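Local coordinates for protein D-galactonate dehydratase family member SEN1436 (Salmonella enterica subsp. enterica serovar Enteritidis, PDB 3TW9) that dehydrates D-gluconate to 2-dehydro-3-deoxy-D-gluconate, though only with low activity in vitro, using one magnesium ion per subunit, at residues V49-C63 with S117-L130. Numbering follows the deposited sequence. Where two conformers were deposited one is given.
Sequences VKIETNEPGLYGLGC and SGVDMALWDIKGKL
The hairpin formed by strands 49-53 and 59-63 packs on helix 117-130 in a close sheet-on-helix contact inside the N-terminal capping domain of this enolase-superfamily enzyme. Strand 59-63, an outer strand of this chain's three-stranded antiparallel sheet, lies nearly on the helix backbone, their axes only 5.3 Å apart. The bare CA atoms of Gly60 and Gly62 let the strand come this close and give C-H...O contacts, Gly60 CA to Ala122 O at 3.4 Å and Gly62 CA to Gly118 O at 3.3 Å. Beside them the apolar seam continues, with Ile51 CD1 reaching Ala122 CB at 3.7 Å, while Ile51 and Ile126 cross at about a right angle.

Asp125, Ser117 and Lys129 of the helix grip the strand, with a weaker contact from Met121 SD, which accepts from Cys63 N. Asp125 CG stands anti to the backbone N (chi1 -163°), and OD2 takes Leu61 N at 2.9 Å through its anti lone pair; OD1 is held by Leu408 N. Near the barrel-facing end, Ser117 OG donates to Cys63 O at 2.9 Å, almost in line with the carbonyl. At the hairpin end the extended Lys129 slides past Leu58 and gives NZ to Tyr59 O at 2.9 Å. The same NZ makes an off-centre cation-pi contact with the Tyr59 ring and bonds a water lying over the ring centre; Tyr59 OH goes to Asp411. Helix side chains thus satisfy Tyr59 O, Leu61 N and Cys63 O, while Leu61 O receives Ala122 CA; Lys129's charge is probably eased by ring, carbonyl, water and a long salt bridge from NZ to Asp125 OD2 (3.8 Å).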
loop_
_atom_site.group_PDB
_atom_site.type_symbol
_atom_site.label_atom_id
_atom_site.label_comp_id
_atom_site.label_asym_id
_atom_site.label_seq_id
_atom_site.Cartn_x
_atom_site.Cartn_y
_atom_site.Cartn_z
ATOM N N VAL C 49 18.446 4.342 -16.163
ATOM C CA VAL C 49 17.781 3.623 -17.249
ATOM C C VAL C 49 16.881 4.553 -18.042
ATOM O O VAL C 49 16.068 5.260 -17.451
ATOM C CB VAL C 49 16.924 2.417 -16.688
ATOM C CG1 VAL C 49 15.970 1.817 -17.740
ATOM C CG2 VAL C 49 17.837 1.323 -16.175
ATOM N N LYS C 50 17.011 4.511 -19.378
ATOM C CA LYS C 50 16.067 5.186 -20.281
ATOM C C LYS C 50 15.284 4.158 -21.055
ATOM O O LYS C 50 15.868 3.304 -21.736
ATOM C CB LYS C 50 16.799 6.117 -21.244
ATOM C CG LYS C 50 15.890 6.896 -22.211
ATOM C CD LYS C 50 16.702 7.971 -22.883
ATOM C CE LYS C 50 15.871 8.884 -23.732
ATOM N NZ LYS C 50 16.761 9.993 -24.193
ATOM N N ILE C 51 13.961 4.231 -20.960
ATOM C CA ILE C 51 13.088 3.326 -21.687
ATOM C C ILE C 51 12.392 4.099 -22.800
ATOM O O ILE C 51 11.634 5.022 -22.524
ATOM C CB ILE C 51 12.028 2.670 -20.747
ATOM C CG1 ILE C 51 12.716 1.716 -19.757
ATOM C CG2 ILE C 51 10.976 1.901 -21.551
ATOM C CD1 ILE C 51 11.755 0.937 -18.898
ATOM N N GLU C 52 12.659 3.719 -24.044
ATOM C CA GLU C 52 12.007 4.357 -25.183
ATOM C C GLU C 52 10.752 3.598 -25.603
ATOM O O GLU C 52 10.637 2.385 -25.406
ATOM C CB GLU C 52 12.977 4.508 -26.360
ATOM C CG GLU C 52 14.043 5.574 -26.134
ATOM C CD GLU C 52 15.057 5.636 -27.256
ATOM O OE1 GLU C 52 15.229 4.621 -27.962
ATOM O OE2 GLU C 52 15.680 6.704 -27.429
ATOM N N THR C 53 9.800 4.320 -26.175
ATOM C CA THR C 53 8.587 3.676 -26.644
ATOM C C THR C 53 8.406 3.878 -28.149
ATOM O O THR C 53 9.210 4.564 -28.796
ATOM C CB THR C 53 7.351 4.221 -25.947
ATOM O OG1 THR C 53 7.131 5.567 -26.376
ATOM C CG2 THR C 53 7.512 4.161 -24.422
ATOM N N ASN C 54 7.339 3.287 -28.686
ATOM C CA ASN C 54 6.961 3.487 -30.091
ATOM C C ASN C 54 6.118 4.743 -30.328
ATOM O O ASN C 54 5.600 4.946 -31.417
ATOM C CB ASN C 54 6.273 2.235 -30.668
ATOM C CG ASN C 54 4.963 1.896 -29.980
ATOM O OD1 ASN C 54 4.692 2.336 -28.865
ATOM N ND2 ASN C 54 4.150 1.078 -30.638
ATOM N N GLU C 55 5.974 5.571 -29.298
ATOM C CA GLU C 55 5.391 6.892 -29.419
ATOM C C GLU C 55 6.557 7.869 -29.422
ATOM O O GLU C 55 7.313 7.917 -28.447
ATOM C CB GLU C 55 4.463 7.179 -28.238
ATOM C CG GLU C 55 3.803 8.553 -28.257
ATOM C CD GLU C 55 2.502 8.564 -29.032
ATOM O OE1 GLU C 55 1.596 7.774 -28.682
ATOM O OE2 GLU C 55 2.386 9.369 -29.981
ATOM N N PRO C 56 6.725 8.632 -30.524
ATOM C CA PRO C 56 7.831 9.590 -30.655
ATOM C C PRO C 56 7.876 10.630 -29.541
ATOM O O PRO C 56 6.870 11.282 -29.239
ATOM C CB PRO C 56 7.553 10.265 -32.013
ATOM C CG PRO C 56 6.807 9.251 -32.768
ATOM C CD PRO C 56 5.909 8.591 -31.750
ATOM N N GLY C 57 9.039 10.769 -28.923
ATOM C CA GLY C 57 9.214 11.759 -27.860
ATOM C C GLY C 57 8.908 11.233 -26.471
ATOM O O GLY C 57 9.306 11.851 -25.474
ATOM N N LEU C 58 8.205 10.100 -26.398
ATOM C CA LEU C 58 7.804 9.515 -25.106
ATOM C C LEU C 58 8.773 8.447 -24.597
ATOM O O LEU C 58 8.958 7.385 -25.209
ATOM C CB LEU C 58 6.381 8.959 -25.153
ATOM C CG LEU C 58 5.864 8.244 -23.891
ATOM C CD1 LEU C 58 5.741 9.165 -22.666
ATOM C CD2 LEU C 58 4.552 7.592 -24.228
ATOM N N TYR C 59 9.402 8.760 -23.476
ATOM C CA TYR C 59 10.358 7.865 -22.838
ATOM C C TYR C 59 10.299 8.114 -21.349
ATOM O O TYR C 59 9.745 9.121 -20.913
ATOM C CB TYR C 59 11.786 8.111 -23.329
ATOM C CG TYR C 59 12.263 9.538 -23.204
ATOM C CD1 TYR C 59 12.748 10.054 -21.990
ATOM C CD2 TYR C 59 12.261 10.375 -24.328
ATOM C CE1 TYR C 59 13.197 11.377 -21.900
ATOM C CE2 TYR C 59 12.704 11.687 -24.246
ATOM C CZ TYR C 59 13.173 12.178 -23.047
ATOM O OH TYR C 59 13.602 13.473 -23.003
ATOM N N GLY C 60 10.898 7.207 -20.584
ATOM C CA GLY C 60 10.865 7.297 -19.128
ATOM C C GLY C 60 12.279 7.091 -18.612
ATOM O O GLY C 60 13.090 6.392 -19.249
ATOM N N LEU C 61 12.574 7.705 -17.469
ATOM C CA LEU C 61 13.864 7.579 -16.822
ATOM C C LEU C 61 13.704 6.998 -15.425
ATOM O O LEU C 61 12.760 7.355 -14.698
ATOM C CB LEU C 61 14.593 8.915 -16.698
ATOM C CG LEU C 61 14.831 9.639 -18.017
ATOM C CD1 LEU C 61 15.418 10.997 -17.678
ATOM C CD2 LEU C 61 15.752 8.799 -18.897
ATOM N N GLY C 62 14.666 6.152 -15.051
ATOM C CA GLY C 62 14.667 5.529 -13.742
ATOM C C GLY C 62 16.063 5.450 -13.160
ATOM O O GLY C 62 17.042 5.421 -13.889
ATOM N N CYS C 63 16.151 5.448 -11.836
ATOM C CA CYS C 63 17.429 5.326 -11.181
ATOM C C CYS C 63 17.750 3.866 -10.901
ATOM O O CYS C 63 16.906 3.131 -10.351
ATOM C CB CYS C 63 17.486 6.130 -9.875
ATOM S SG CYS C 63 19.143 6.348 -9.197
ATOM N N SER C 117 14.509 -1.411 -10.465
ATOM C CA SER C 117 14.170 -0.016 -10.153
ATOM C C SER C 117 14.366 0.899 -11.354
ATOM O O SER C 117 13.546 1.770 -11.591
ATOM C CB SER C 117 15.046 0.488 -9.047
ATOM O OG SER C 117 14.794 1.870 -8.841
ATOM N N GLY C 118 15.449 0.703 -12.105
ATOM C CA GLY C 118 15.652 1.534 -13.301
ATOM C C GLY C 118 14.445 1.460 -14.215
ATOM O O GLY C 118 13.921 2.484 -14.673
ATOM N N VAL C 119 13.983 0.247 -14.452
ATOM C CA VAL C 119 12.821 -0.020 -15.247
ATOM C C VAL C 119 11.532 0.501 -14.606
ATOM O O VAL C 119 10.770 1.211 -15.249
ATOM C CB VAL C 119 12.722 -1.556 -15.507
ATOM C CG1 VAL C 119 11.406 -1.930 -16.145
ATOM C CG2 VAL C 119 13.922 -2.046 -16.339
ATOM N N ASP C 120 11.297 0.157 -13.331
ATOM C CA ASP C 120 10.059 0.519 -12.653
ATOM C C ASP C 120 9.842 2.033 -12.622
ATOM O O ASP C 120 8.746 2.527 -12.950
ATOM C CB ASP C 120 10.058 -0.052 -11.228
ATOM C CG ASP C 120 8.772 0.216 -10.499
ATOM O OD1 ASP C 120 7.774 -0.451 -10.807
ATOM O OD2 ASP C 120 8.768 1.134 -9.646
ATOM N N MET C 121 10.879 2.753 -12.223
ATOM C CA MET C 121 10.818 4.218 -12.145
ATOM C C MET C 121 10.563 4.820 -13.538
ATOM O O MET C 121 9.731 5.721 -13.676
ATOM C CB MET C 121 12.099 4.805 -11.561
ATOM C CG MET C 121 12.356 4.543 -10.104
ATOM S SD MET C 121 13.625 5.672 -9.577
ATOM C CE MET C 121 13.955 5.018 -7.947
ATOM N N ALA C 122 11.257 4.308 -14.561
ATOM C CA ALA C 122 11.044 4.781 -15.951
ATOM C C ALA C 122 9.613 4.579 -16.383
ATOM O O ALA C 122 9.030 5.441 -17.004
ATOM C CB ALA C 122 11.983 4.077 -16.911
ATOM N N LEU C 123 9.024 3.438 -16.021
ATOM C CA LEU C 123 7.623 3.174 -16.373
ATOM C C LEU C 123 6.651 4.124 -15.672
ATOM O O LEU C 123 5.677 4.570 -16.286
ATOM C CB LEU C 123 7.228 1.721 -16.069
ATOM C CG LEU C 123 8.003 0.660 -16.856
ATOM C CD1 LEU C 123 7.580 -0.740 -16.442
ATOM C CD2 LEU C 123 7.822 0.811 -18.368
ATOM N N TRP C 124 6.927 4.444 -14.407
ATOM C CA TRP C 124 6.113 5.432 -13.673
ATOM C C TRP C 124 6.211 6.807 -14.344
ATOM O O TRP C 124 5.208 7.493 -14.483
ATOM C CB TRP C 124 6.515 5.507 -12.190
ATOM C CG TRP C 124 5.837 4.440 -11.366
ATOM C CD1 TRP C 124 6.415 3.307 -10.853
ATOM C CD2 TRP C 124 4.446 4.388 -10.999
ATOM N NE1 TRP C 124 5.476 2.568 -10.168
ATOM C CE2 TRP C 124 4.255 3.203 -10.256
ATOM C CE3 TRP C 124 3.343 5.234 -11.226
ATOM C CZ2 TRP C 124 2.991 2.831 -9.738
ATOM C CZ3 TRP C 124 2.085 4.868 -10.708
ATOM C CH2 TRP C 124 1.929 3.677 -9.968
ATOM N N ASP C 125 7.432 7.173 -14.749
ATOM C CA ASP C 125 7.700 8.387 -15.536
ATOM C C ASP C 125 6.824 8.395 -16.804
ATOM O O ASP C 125 6.091 9.353 -17.040
ATOM C CB ASP C 125 9.204 8.431 -15.893
ATOM C CG ASP C 125 9.696 9.812 -16.352
ATOM O OD1 ASP C 125 9.102 10.837 -15.978
ATOM O OD2 ASP C 125 10.728 9.842 -17.055
ATOM N N ILE C 126 6.880 7.306 -17.580
ATOM C CA ILE C 126 6.057 7.130 -18.761
ATOM C C ILE C 126 4.575 7.291 -18.447
ATOM O O ILE C 126 3.884 8.041 -19.130
ATOM C CB ILE C 126 6.371 5.804 -19.509
ATOM C CG1 ILE C 126 7.695 5.922 -20.264
ATOM C CG2 ILE C 126 5.264 5.417 -20.496
ATOM C CD1 ILE C 126 8.378 4.557 -20.450
ATOM N N LYS C 127 4.093 6.638 -17.383
ATOM C CA LYS C 127 2.679 6.750 -16.996
ATOM C C LYS C 127 2.269 8.202 -16.657
ATOM O O LYS C 127 1.191 8.649 -17.052
ATOM C CB LYS C 127 2.359 5.801 -15.820
ATOM C CG LYS C 127 0.836 5.606 -15.553
ATOM C CD LYS C 127 0.574 4.461 -14.564
ATOM C CE LYS C 127 0.765 3.065 -15.204
ATOM N NZ LYS C 127 -0.413 2.566 -15.962
ATOM N N GLY C 128 3.128 8.906 -15.934
ATOM C CA GLY C 128 2.919 10.327 -15.614
ATOM C C GLY C 128 2.896 11.229 -16.834
ATOM O O GLY C 128 2.016 12.090 -16.950
ATOM N N LYS C 129 3.854 11.030 -17.745
ATOM C CA LYS C 129 3.857 11.731 -19.033
ATOM C C LYS C 129 2.577 11.468 -19.809
ATOM O O LYS C 129 1.949 12.401 -20.273
ATOM C CB LYS C 129 5.118 11.401 -19.857
ATOM C CG LYS C 129 6.398 11.920 -19.188
ATOM C CD LYS C 129 7.627 11.538 -19.945
ATOM C CE LYS C 129 8.867 12.119 -19.313
ATOM N NZ LYS C 129 10.052 11.902 -20.197
ATOM N N LEU C 130 2.167 10.208 -19.912
ATOM C CA LEU C 130 0.917 9.857 -20.581
ATOM C C LEU C 130 -0.318 10.496 -19.953
ATOM O O LEU C 130 -1.219 10.954 -20.666
ATOM C CB LEU C 130 0.720 8.341 -20.640
ATOM C CG LEU C 130 1.472 7.540 -21.699
ATOM C CD1 LEU C 130 1.276 6.076 -21.385
ATOM C CD2 LEU C 130 0.981 7.865 -23.103
HETATM O O HOH W 1 9.204 11.931 -22.948
#